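Side-chain contacts in arginase, mitochondrial (Medicago truncatula, PDB 6VSS), which hydrolyses L-arginine to urea and L-ornithine and agmatine to urea and putrescine, using two manganese ions in each subunit of a hexamer: residues Val69-His74 with Asn136-Ser141; Ile162-Val167 with Gly210-Arg215; His191-Glu194 with His200-Pro203. One frame throughout, in Å; residues are numbered along the deposited sequence.

Overall arrangement
The three contacts lie at increasing closeness to the two-manganese site of the arginase fold, contact 3 nearest. Contacts 1 and 2 have centres about 14 Å apart and adjoin directly: Ser139 OG is hydrogen-bonded to Pro165 O at 2.8 Å, and Val69 CG1 packs on Ile162 CG2 at 3.7 Å. Contact 3 is nested within the loop that contact 2 closes, their centres again about 14 Å apart, and a backbone bond from His200 N to His74 O (3.3 Å) ties it to contact 1. From the nearest manganese ion, the side chain of Ala201 in contact 3 is about 7 Å away, against about 11 Å for Phe164 and 12 Å for Leu71.

Contact 1: residues Val69-His74 with Asn136-Ser141; sequences VPLGHH and NVISES
Just before Ile138, the residue that meets Val69 and Leu71, the carbonyl oxygen Val137 O is gripped twice by Ser141: the hydroxyl OG lies 3.0 Å from Val137 O, and the backbone N of Ser141 reaches the same oxygen. The hydroxyl is turned back onto its own helix, and it and the backbone N come from opposite faces of the carbonyl plane. This helix, 131-146, belongs to the alpha/beta arginase fold, in which helices cover a parallel sheet; here it packs against the chain at the end of strand 63-69 and in the loop beyond.

Ile138 makes the link. Its CG1 lies anti to the carbonyl carbon (chi1 -72°), and the CG1-CD1 arm runs out toward the loop. Val69 receives that arm with one methyl: its CG1 is 3.7 Å from Ile138 CD1 and touches Ile138 CG1 as well, the two side chains crossing obliquely. Leu71 meets the same arm at about a right angle. Between Val69 and Leu71 the backbone makes an inverse gamma turn centred on Pro70, and both flanking residues point their side chains toward the helix.

All three touching residues are buried. Ile121 of helix 121-125 also packs on Val69 and Leu71, while Leu134 of helix 131-146 adds a further contact to Leu71. At the far end of the isoleucine arm, Ile138 CD1 lies 3.9 Å from Leu71 CD1.

Contact 2: residues Ile162-Val167 with Gly210-Arg215; sequences ISFPVV and GGYARR
Tyr212 reaches from the turn after helix 203-209 to two residues of helix 163-174, Val167 and Phe164. Its CB is the first atom to touch: Val167 CG1 lies 4.2 Å from Tyr212 CB. Beyond CB, the ring carbon CG stands anti to the carbonyl carbon (chi1 -64°), which turns the ring across the neighbouring helix, toward Phe164. Over the centre of one ring face sits the carbonyl oxygen Gly210 O, 3.8 Å above the plane, from the tyrosine's own turn. Farther out, Tyr212 CE2 comes to 3.9 Å from Phe164 CE1. It arrives at the edge of the phenylalanine ring, near that ring's plane, and the tyrosine meets this edge at a slant. Arg168, Ser171 and Glu172, farther along helix 163-174, also touch the tyrosine.

Gly211 sets up the turn that carries the tyrosine. With a positive phi of 54° it ends helix 203-209 in a Schellman motif, and the chain passes through Tyr212 into strand 213-221 of the parallel sheet. The contact thus ties the turn between helix 203-209 and strand 213-221 to helix 163-174, which precedes strand 178-183. Helix 203-209 also packs on Phe164 and Val167, through Arg206 and Ile207 respectively, while Tyr265 of strand 264-269 packs on Val167 from the sheet.

Every atom in touch across the two segments is carbon. The join therefore rests on dispersion and on the burial of apolar surface; with no polar bond between the segments to fix direction, shape rather than directed bonding governs the contact.

Contact 3: residues His191-Glu194 with His200-Pro203; sequences HDFE and HASP
Phe193 and Ala201 form the first shell. The methyl Ala201 CB lies 3.8 Å from Phe193 CD2 and also touches CG, an off-centre CH-pi contact in which the methyl is 4.3 Å from the centroid of the Phe193 ring and 30° off its normal. The phenylalanine's CG is anti to its backbone N (chi1 -165°), which swings the ring along the 200-203 segment. Beside it, Ser202 OG sits 4.2 Å from Phe193 CB, with the backbone of His191 and Asp192 a little farther off; these are packing contacts, for the hydroxyl is hydrogen-bonded to Tyr190 O.

Tyr190 stands in the second shell. Besides accepting from Ser202, it shares a backbone hydrogen bond with Ala201, and its ring meets that of Phe193 edge-to-face; one neighbour thus touches both partners of the CH-pi contact and probably helps to position them. His191 O is hydrogen-bonded to Arg206 NH2 of helix 203-209, the helix that begins right after Ser202.

At the other end, both ring nitrogens of His200 are engaged: ND1 with Glu312 OE1 and NE2 with Ser76 OG. That fixes the rotation of the imidazole, and Ser76 in turn touches Phe193. Ser76 and Tyr190 bind L-ornithine, whereas Glu194 and Glu312 probably contact the substrate. Two loop segments fold against each other between strand 178-183 and helix 203-209, beyond the carboxyl ends of parallel strands, and so probably help to form the substrate pocket beside the two-manganese site of the arginase fold.

Contact 1: residues Val69-His74 with Asn136-Ser141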
ATOM      1  N   VAL B  69     -25.922 -11.149   2.488  1.00 27.78           N
ATOM      2  CA  VAL B  69     -26.781  -9.934   2.528  1.00 28.66           C
ATOM      3  C   VAL B  69     -25.844  -8.747   2.337  1.00 29.43           C
ATOM      4  O   VAL B  69     -25.342  -8.185   3.316  1.00 28.14           O
ATOM      5  CB  VAL B  69     -27.593  -9.892   3.829  1.00 28.75           C
ATOM      6  CG1 VAL B  69     -28.583  -8.747   3.805  1.00 29.29           C
ATOM      7  CG2 VAL B  69     -28.279 -11.226   4.105  1.00 28.34           C
ATOM      8  N   PRO B  70     -25.525  -8.454   1.043  1.00 29.58           N
ATOM      9  CA  PRO B  70     -24.613  -7.378   0.650  1.00 29.31           C
ATOM     10  C   PRO B  70     -25.268  -5.987   0.754  1.00 31.03           C
ATOM     11  O   PRO B  70     -25.617  -5.428  -0.218  1.00 30.83           O
ATOM     12  CB  PRO B  70     -24.291  -7.742  -0.796  1.00 29.58           C
ATOM     13  CG  PRO B  70     -25.577  -8.419  -1.275  1.00 29.54           C
ATOM     14  CD  PRO B  70     -26.016  -9.248  -0.100  1.00 29.20           C
ATOM     15  N   LEU B  71     -25.428  -5.520   1.990  1.00 30.55           N
ATOM     16  CA  LEU B  71     -26.100  -4.272   2.395  1.00 31.57           C
ATOM     17  C   LEU B  71     -25.135  -3.459   3.252  1.00 31.12           C
ATOM     18  O   LEU B  71     -24.635  -3.977   4.282  1.00 29.91           O
ATOM     19  CB  LEU B  71     -27.334  -4.706   3.165  1.00 32.63           C
ATOM     20  CG  LEU B  71     -28.241  -3.597   3.642  1.00 33.83           C
ATOM     21  CD1 LEU B  71     -29.620  -4.168   3.914  1.00 34.64           C
ATOM     22  CD2 LEU B  71     -27.659  -2.904   4.878  1.00 32.40           C
ATOM     23  N   GLY B  72     -24.838  -2.238   2.799  1.00 31.64           N
ATOM     24  CA  GLY B  72     -23.911  -1.286   3.437  1.00 30.90           C
ATOM     25  C   GLY B  72     -24.609  -0.011   3.778  1.00 31.87           C
ATOM     26  O   GLY B  72     -23.986   0.811   4.488  1.00 30.94           O
ATOM     27  N   HIS B  73     -25.872   0.162   3.356  1.00 33.76           N
ATOM     28  CA  HIS B  73     -26.468   1.524   3.370  1.00 37.22           C
ATOM     29  C   HIS B  73     -26.893   1.930   4.798  1.00 37.92           C
ATOM     30  O   HIS B  73     -27.416   3.048   4.973  1.00 38.33           O
ATOM     31  CB  HIS B  73     -27.559   1.677   2.316  1.00 37.65           C
ATOM     32  CG  HIS B  73     -28.828   0.957   2.632  1.00 39.24           C
ATOM     33  ND1 HIS B  73     -28.976  -0.376   2.386  1.00 38.73           N
ATOM     34  CD2 HIS B  73     -30.011   1.414   3.112  1.00 40.48           C
ATOM     35  CE1 HIS B  73     -30.191  -0.739   2.753  1.00 42.30           C
ATOM     36  NE2 HIS B  73     -30.869   0.360   3.186  1.00 41.90           N
ATOM     37  N   HIS B  74     -26.726   1.056   5.776  1.00 37.17           N
ATOM     38  CA  HIS B  74     -27.140   1.321   7.177  1.00 40.19           C
ATOM     39  C   HIS B  74     -25.909   1.731   7.980  1.00 38.39           C
ATOM     40  O   HIS B  74     -26.066   2.032   9.139  1.00 39.97           O
ATOM     41  CB  HIS B  74     -27.909   0.103   7.756  1.00 41.70           C
ATOM     42  CG  HIS B  74     -29.298   0.013   7.232  1.00 43.86           C
ATOM     43  ND1 HIS B  74     -30.020   1.141   6.850  1.00 47.20           N
ATOM     44  CD2 HIS B  74     -30.094  -1.044   6.963  1.00 48.00           C
ATOM     45  CE1 HIS B  74     -31.204   0.787   6.399  1.00 48.13           C
ATOM     46  NE2 HIS B  74     -31.274  -0.557   6.439  1.00 47.37           N
ATOM     47  N   ASN B 136     -37.845  -7.200   5.705  1.00 35.11           N
ATOM     48  CA  ASN B 136     -38.801  -8.318   5.535  1.00 35.22           C
ATOM     49  C   ASN B 136     -38.239  -9.313   4.519  1.00 33.64           C
ATOM     50  O   ASN B 136     -38.332 -10.489   4.741  1.00 30.69           O
ATOM     51  CB  ASN B 136     -40.178  -7.795   5.128  1.00 39.62           C
ATOM     52  CG  ASN B 136     -41.011  -7.353   6.313  1.00 44.01           C
ATOM     53  OD1 ASN B 136     -40.649  -7.580   7.455  1.00 49.34           O
ATOM     54  ND2 ASN B 136     -42.128  -6.710   6.052  1.00 44.55           N
ATOM     55  N   VAL B 137     -37.658  -8.811   3.438  1.00 33.97           N
ATOM     56  CA  VAL B 137     -37.092  -9.677   2.370  1.00 33.80           C
ATOM     57  C   VAL B 137     -35.882 -10.443   2.932  1.00 32.49           C
ATOM     58  O   VAL B 137     -35.716 -11.632   2.583  1.00 30.36           O
ATOM     59  CB  VAL B 137     -36.714  -8.854   1.121  1.00 34.38           C
ATOM     60  CG1 VAL B 137     -35.741  -9.625   0.253  1.00 34.85           C
ATOM     61  CG2 VAL B 137     -37.947  -8.436   0.324  1.00 34.29           C
ATOM     62  N   ILE B 138     -35.082  -9.825   3.797  1.00 32.39           N
ATOM     63  CA  ILE B 138     -33.912 -10.520   4.417  1.00 32.43           C
ATOM     64  C   ILE B 138     -34.435 -11.652   5.322  1.00 32.51           C
ATOM     65  O   ILE B 138     -33.887 -12.785   5.282  1.00 31.56           O
ATOM     66  CB  ILE B 138     -33.040  -9.513   5.176  1.00 32.81           C
ATOM     67  CG1 ILE B 138     -32.271  -8.609   4.201  1.00 34.92           C
ATOM     68  CG2 ILE B 138     -32.095 -10.236   6.104  1.00 32.16           C
ATOM     69  CD1 ILE B 138     -31.796  -7.284   4.827  1.00 34.33           C
ATOM     70  N   SER B 139     -35.491 -11.385   6.085  1.00 33.27           N
ATOM     71  CA  SER B 139     -36.118 -12.390   6.996  1.00 34.24           C
ATOM     72  C   SER B 139     -36.632 -13.580   6.171  1.00 34.16           C
ATOM     73  O   SER B 139     -36.423 -14.738   6.597  1.00 32.42           O
ATOM     74  CB  SER B 139     -37.244 -11.806   7.836  1.00 34.03           C
ATOM     75  OG  SER B 139     -36.757 -10.827   8.743  1.00 34.62           O
ATOM     76  N   GLU B 140     -37.398 -13.309   5.102  1.00 34.35           N
ATOM     77  CA  GLU B 140     -37.961 -14.389   4.245  1.00 33.79           C
ATOM     78  C   GLU B 140     -36.804 -15.230   3.727  1.00 31.74           C
ATOM     79  O   GLU B 140     -36.882 -16.446   3.809  1.00 29.85           O
ATOM     80  CB  GLU B 140     -38.745 -13.823   3.077  1.00 37.47           C
ATOM     81  CG  GLU B 140     -39.999 -13.080   3.479  1.00 40.37           C
ATOM     82  CD  GLU B 140     -41.005 -13.867   4.295  1.00 45.12           C
ATOM     83  OE1 GLU B 140     -41.082 -15.095   4.112  1.00 49.04           O
ATOM     84  OE2 GLU B 140     -41.690 -13.252   5.139  1.00 52.38           O
ATOM     85  N   SER B 141     -35.720 -14.594   3.273  1.00 30.49           N
ATOM     86  CA  SER B 141     -34.503 -15.296   2.807  1.00 30.32           C
ATOM     87  C   SER B 141     -34.017 -16.276   3.866  1.00 29.81           C
ATOM     88  O   SER B 141     -33.832 -17.470   3.536  1.00 29.56           O
ATOM     89  CB  SER B 141     -33.450 -14.328   2.397  1.00 30.66           C
ATOM     90  OG  SER B 141     -33.918 -13.644   1.238  1.00 31.44           O
TER

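Contact 2: residues Ile162-Val167 with Gly210-Arg215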
ATOM      1  N   ILE B 162     -28.146  -6.049   9.666  1.00 27.21           N
ATOM      2  CA  ILE B 162     -28.794  -7.268   9.115  1.00 27.95           C
ATOM      3  C   ILE B 162     -29.115  -8.248  10.258  1.00 27.50           C
ATOM      4  O   ILE B 162     -30.081  -9.029  10.142  1.00 30.06           O
ATOM      5  CB  ILE B 162     -27.917  -7.885   8.004  1.00 27.61           C
ATOM      6  CG1 ILE B 162     -26.620  -8.456   8.566  1.00 27.18           C
ATOM      7  CG2 ILE B 162     -27.645  -6.901   6.879  1.00 27.36           C
ATOM      8  CD1 ILE B 162     -25.927  -9.290   7.597  1.00 27.04           C
ATOM      9  N   SER B 163     -28.417  -8.205  11.376  1.00 27.72           N
ATOM     10  CA  SER B 163     -28.606  -9.228  12.437  1.00 27.65           C
ATOM     11  C   SER B 163     -30.041  -9.116  12.969  1.00 28.22           C
ATOM     12  O   SER B 163     -30.614 -10.137  13.310  1.00 26.79           O
ATOM     13  CB  SER B 163     -27.603  -9.095  13.533  1.00 29.21           C
ATOM     14  OG  SER B 163     -26.277  -9.385  13.107  1.00 28.17           O
ATOM     15  N   PHE B 164     -30.636  -7.914  12.965  1.00 29.79           N
ATOM     16  CA  PHE B 164     -32.038  -7.748  13.446  1.00 30.29           C
ATOM     17  C   PHE B 164     -32.951  -8.649  12.629  1.00 30.72           C
ATOM     18  O   PHE B 164     -33.500  -9.595  13.193  1.00 29.22           O
ATOM     19  CB  PHE B 164     -32.511  -6.298  13.493  1.00 30.75           C
ATOM     20  CG  PHE B 164     -34.003  -6.152  13.598  1.00 31.68           C
ATOM     21  CD1 PHE B 164     -34.722  -6.775  14.616  1.00 33.94           C
ATOM     22  CD2 PHE B 164     -34.698  -5.338  12.721  1.00 33.08           C
ATOM     23  CE1 PHE B 164     -36.111  -6.614  14.724  1.00 34.22           C
ATOM     24  CE2 PHE B 164     -36.076  -5.149  12.852  1.00 34.32           C
ATOM     25  CZ  PHE B 164     -36.778  -5.804  13.841  1.00 33.82           C
ATOM     26  N   PRO B 165     -33.143  -8.403  11.303  1.00 30.97           N
ATOM     27  CA  PRO B 165     -34.003  -9.253  10.476  1.00 30.85           C
ATOM     28  C   PRO B 165     -33.622 -10.743  10.436  1.00 30.44           C
ATOM     29  O   PRO B 165     -34.534 -11.595  10.324  1.00 29.46           O
ATOM     30  CB  PRO B 165     -33.884  -8.666   9.052  1.00 31.32           C
ATOM     31  CG  PRO B 165     -32.775  -7.623   9.112  1.00 30.85           C
ATOM     32  CD  PRO B 165     -32.686  -7.222  10.568  1.00 30.78           C
ATOM     33  N   VAL B 166     -32.328 -11.058  10.552  1.00 28.22           N
ATOM     34  CA  VAL B 166     -31.884 -12.477  10.620  1.00 28.32           C
ATOM     35  C   VAL B 166     -32.402 -13.075  11.933  1.00 28.78           C
ATOM     36  O   VAL B 166     -33.005 -14.142  11.909  1.00 29.19           O
ATOM     37  CB  VAL B 166     -30.361 -12.609  10.515  1.00 29.01           C
ATOM     38  CG1 VAL B 166     -29.925 -14.055  10.547  1.00 29.17           C
ATOM     39  CG2 VAL B 166     -29.856 -11.883   9.296  1.00 29.85           C
ATOM     40  N   VAL B 167     -32.163 -12.414  13.052  1.00 28.97           N
ATOM     41  CA  VAL B 167     -32.478 -13.037  14.360  1.00 29.71           C
ATOM     42  C   VAL B 167     -34.009 -13.060  14.525  1.00 31.27           C
ATOM     43  O   VAL B 167     -34.523 -14.043  15.059  1.00 30.84           O
ATOM     44  CB  VAL B 167     -31.726 -12.324  15.477  1.00 29.47           C
ATOM     45  CG1 VAL B 167     -32.334 -12.611  16.827  1.00 30.60           C
ATOM     46  CG2 VAL B 167     -30.233 -12.677  15.423  1.00 30.01           C
ATOM     47  N   GLY B 210     -37.858  -6.506  20.689  1.00 41.55           N
ATOM     48  CA  GLY B 210     -38.760  -7.533  20.138  1.00 40.75           C
ATOM     49  C   GLY B 210     -38.867  -8.761  21.020  1.00 42.43           C
ATOM     50  O   GLY B 210     -39.688  -9.643  20.699  1.00 42.10           O
ATOM     51  N   GLY B 211     -38.073  -8.831  22.097  1.00 43.05           N
ATOM     52  CA  GLY B 211     -37.917 -10.041  22.929  1.00 41.35           C
ATOM     53  C   GLY B 211     -37.521 -11.225  22.077  1.00 41.35           C
ATOM     54  O   GLY B 211     -37.934 -12.311  22.363  1.00 42.70           O
ATOM     55  N   TYR B 212     -36.766 -11.042  21.003  1.00 40.94           N
ATOM     56  CA  TYR B 212     -36.389 -12.174  20.117  1.00 39.84           C
ATOM     57  C   TYR B 212     -35.255 -12.935  20.773  1.00 37.81           C
ATOM     58  O   TYR B 212     -35.024 -14.053  20.400  1.00 36.23           O
ATOM     59  CB  TYR B 212     -36.000 -11.685  18.722  1.00 40.64           C
ATOM     60  CG  TYR B 212     -37.135 -11.025  17.988  1.00 41.28           C
ATOM     61  CD1 TYR B 212     -38.256 -11.762  17.636  1.00 40.34           C
ATOM     62  CD2 TYR B 212     -37.105  -9.669  17.673  1.00 41.23           C
ATOM     63  CE1 TYR B 212     -39.306 -11.182  16.953  1.00 39.79           C
ATOM     64  CE2 TYR B 212     -38.154  -9.075  16.983  1.00 41.13           C
ATOM     65  CZ  TYR B 212     -39.257  -9.839  16.632  1.00 39.59           C
ATOM     66  OH  TYR B 212     -40.310  -9.289  15.973  1.00 36.55           O
ATOM     67  N   ALA B 213     -34.561 -12.306  21.716  1.00 39.05           N
ATOM     68  CA  ALA B 213     -33.398 -12.889  22.426  1.00 38.80           C
ATOM     69  C   ALA B 213     -33.630 -12.816  23.936  1.00 39.96           C
ATOM     70  O   ALA B 213     -34.306 -11.870  24.373  1.00 39.75           O
ATOM     71  CB  ALA B 213     -32.133 -12.190  22.024  1.00 38.14           C
ATOM     72  N   ARG B 214     -33.125 -13.804  24.682  1.00 40.32           N
ATOM     73  CA  ARG B 214     -33.159 -13.802  26.170  1.00 40.65           C
ATOM     74  C   ARG B 214     -31.808 -13.294  26.677  1.00 38.30           C
ATOM     75  O   ARG B 214     -31.720 -12.139  26.992  1.00 38.53           O
ATOM     76  CB  ARG B 214     -33.511 -15.196  26.674  1.00 42.18           C
ATOM     77  CG  ARG B 214     -33.515 -15.334  28.189  1.00 43.31           C
ATOM     78  CD  ARG B 214     -33.851 -16.764  28.559  1.00 44.59           C
ATOM     79  NE  ARG B 214     -32.770 -17.636  28.132  1.00 44.03           N
ATOM     80  CZ  ARG B 214     -32.432 -18.761  28.717  1.00 44.04           C
ATOM     81  NH1 ARG B 214     -33.115 -19.189  29.769  1.00 45.37           N
ATOM     82  NH2 ARG B 214     -31.413 -19.454  28.238  1.00 44.43           N
ATOM     83  N   ARG B 215     -30.782 -14.127  26.672  1.00 36.12           N
ATOM     84  CA  ARG B 215     -29.408 -13.707  26.970  1.00 34.61           C
ATOM     85  C   ARG B 215     -28.777 -13.112  25.712  1.00 34.35           C
ATOM     86  O   ARG B 215     -29.144 -13.490  24.571  1.00 34.54           O
ATOM     87  CB  ARG B 215     -28.639 -14.901  27.513  1.00 36.40           C
ATOM     88  CG  ARG B 215     -29.235 -15.429  28.815  1.00 37.60           C
ATOM     89  CD  ARG B 215     -28.376 -16.511  29.423  1.00 38.95           C
ATOM     90  NE  ARG B 215     -27.060 -16.010  29.757  1.00 40.22           N
ATOM     91  CZ  ARG B 215     -25.980 -16.767  29.895  1.00 40.74           C
ATOM     92  NH1 ARG B 215     -26.033 -18.082  29.731  1.00 42.60           N
ATOM     93  NH2 ARG B 215     -24.838 -16.204  30.214  1.00 40.62           N
TER

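Contact 3: residues His191-Glu194 with His200-Pro203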
ATOM      1  N   HIS B 191     -30.848   3.278  21.036  1.00 45.76           N
ATOM      2  CA  HIS B 191     -32.316   3.335  20.797  1.00 47.82           C
ATOM      3  C   HIS B 191     -32.550   4.082  19.486  1.00 47.66           C
ATOM      4  O   HIS B 191     -33.462   3.700  18.757  1.00 46.07           O
ATOM      5  CB  HIS B 191     -33.072   3.999  21.948  1.00 51.78           C
ATOM      6  CG  HIS B 191     -34.528   4.175  21.665  1.00 56.60           C
ATOM      7  ND1 HIS B 191     -35.370   3.099  21.396  1.00 59.69           N
ATOM      8  CD2 HIS B 191     -35.294   5.281  21.608  1.00 58.31           C
ATOM      9  CE1 HIS B 191     -36.589   3.539  21.205  1.00 61.69           C
ATOM     10  NE2 HIS B 191     -36.568   4.876  21.322  1.00 60.75           N
ATOM     11  N   ASP B 192     -31.692   5.057  19.179  1.00 49.37           N
ATOM     12  CA  ASP B 192     -31.959   6.108  18.160  1.00 50.08           C
ATOM     13  C   ASP B 192     -30.615   6.687  17.706  1.00 49.14           C
ATOM     14  O   ASP B 192     -30.085   7.595  18.341  1.00 51.93           O
ATOM     15  CB  ASP B 192     -32.927   7.151  18.731  1.00 51.18           C
ATOM     16  CG  ASP B 192     -33.352   8.258  17.787  1.00 53.91           C
ATOM     17  OD1 ASP B 192     -33.014   8.199  16.582  1.00 53.66           O
ATOM     18  OD2 ASP B 192     -34.047   9.164  18.267  1.00 55.50           O
ATOM     19  N   PHE B 193     -30.099   6.151  16.613  1.00 49.29           N
ATOM     20  CA  PHE B 193     -28.876   6.599  15.911  1.00 48.48           C
ATOM     21  C   PHE B 193     -29.308   7.321  14.628  1.00 50.51           C
ATOM     22  O   PHE B 193     -29.670   6.611  13.640  1.00 49.72           O
ATOM     23  CB  PHE B 193     -27.969   5.398  15.612  1.00 47.12           C
ATOM     24  CG  PHE B 193     -26.572   5.806  15.221  1.00 44.67           C
ATOM     25  CD1 PHE B 193     -26.293   6.218  13.931  1.00 44.05           C
ATOM     26  CD2 PHE B 193     -25.563   5.855  16.158  1.00 45.05           C
ATOM     27  CE1 PHE B 193     -25.015   6.641  13.595  1.00 44.95           C
ATOM     28  CE2 PHE B 193     -24.280   6.273  15.816  1.00 44.51           C
ATOM     29  CZ  PHE B 193     -24.010   6.667  14.540  1.00 43.82           C
ATOM     30  N   GLU B 194     -29.296   8.668  14.672  1.00 52.56           N
ATOM     31  CA  GLU B 194     -29.512   9.612  13.536  1.00 52.15           C
ATOM     32  C   GLU B 194     -30.903   9.363  12.924  1.00 53.11           C
ATOM     33  O   GLU B 194     -31.005   9.370  11.690  1.00 54.38           O
ATOM     34  CB  GLU B 194     -28.374   9.458  12.517  1.00 52.79           C
ATOM     35  CG  GLU B 194     -26.985   9.752  13.071  1.00 53.93           C
ATOM     36  CD  GLU B 194     -25.846   9.771  12.050  1.00 57.41           C
ATOM     37  OE1 GLU B 194     -26.143   9.883  10.849  1.00 61.28           O
ATOM     38  OE2 GLU B 194     -24.656   9.694  12.443  1.00 54.47           O
ATOM     39  N   HIS B 200     -26.791   0.283  11.782  1.00 37.37           N
ATOM     40  CA  HIS B 200     -25.875  -0.823  12.165  1.00 35.98           C
ATOM     41  C   HIS B 200     -25.451  -0.715  13.631  1.00 36.72           C
ATOM     42  O   HIS B 200     -24.799  -1.654  14.117  1.00 39.31           O
ATOM     43  CB  HIS B 200     -24.696  -0.884  11.213  1.00 34.71           C
ATOM     44  CG  HIS B 200     -23.635   0.133  11.403  1.00 34.12           C
ATOM     45  ND1 HIS B 200     -22.350  -0.089  10.949  1.00 32.27           N
ATOM     46  CD2 HIS B 200     -23.633   1.364  11.955  1.00 34.96           C
ATOM     47  CE1 HIS B 200     -21.602   0.961  11.193  1.00 32.19           C
ATOM     48  NE2 HIS B 200     -22.358   1.869  11.782  1.00 34.01           N
ATOM     49  N   ALA B 201     -25.904   0.338  14.327  1.00 38.25           N
ATOM     50  CA  ALA B 201     -25.625   0.644  15.746  1.00 37.90           C
ATOM     51  C   ALA B 201     -26.857   0.409  16.652  1.00 36.94           C
ATOM     52  O   ALA B 201     -26.739   0.734  17.864  1.00 35.44           O
ATOM     53  CB  ALA B 201     -25.157   2.092  15.820  1.00 38.94           C
ATOM     54  N   SER B 202     -27.994  -0.051  16.107  1.00 37.16           N
ATOM     55  CA  SER B 202     -29.242  -0.427  16.845  1.00 36.29           C
ATOM     56  C   SER B 202     -29.751  -1.845  16.587  1.00 34.66           C
ATOM     57  O   SER B 202     -30.817  -2.197  17.099  1.00 34.32           O
ATOM     58  CB  SER B 202     -30.318   0.541  16.514  1.00 37.05           C
ATOM     59  OG  SER B 202     -29.836   1.822  16.848  1.00 38.48           O
ATOM     60  N   PRO B 203     -29.055  -2.748  15.854  1.00 33.45           N
ATOM     61  CA  PRO B 203     -29.649  -4.048  15.608  1.00 32.97           C
ATOM     62  C   PRO B 203     -30.088  -4.667  16.924  1.00 33.26           C
ATOM     63  O   PRO B 203     -31.138  -5.232  16.972  1.00 34.00           O
ATOM     64  CB  PRO B 203     -28.568  -4.869  14.912  1.00 32.21           C
ATOM     65  CG  PRO B 203     -27.274  -4.066  15.037  1.00 31.56           C
ATOM     66  CD  PRO B 203     -27.716  -2.633  15.233  1.00 32.10           C
TER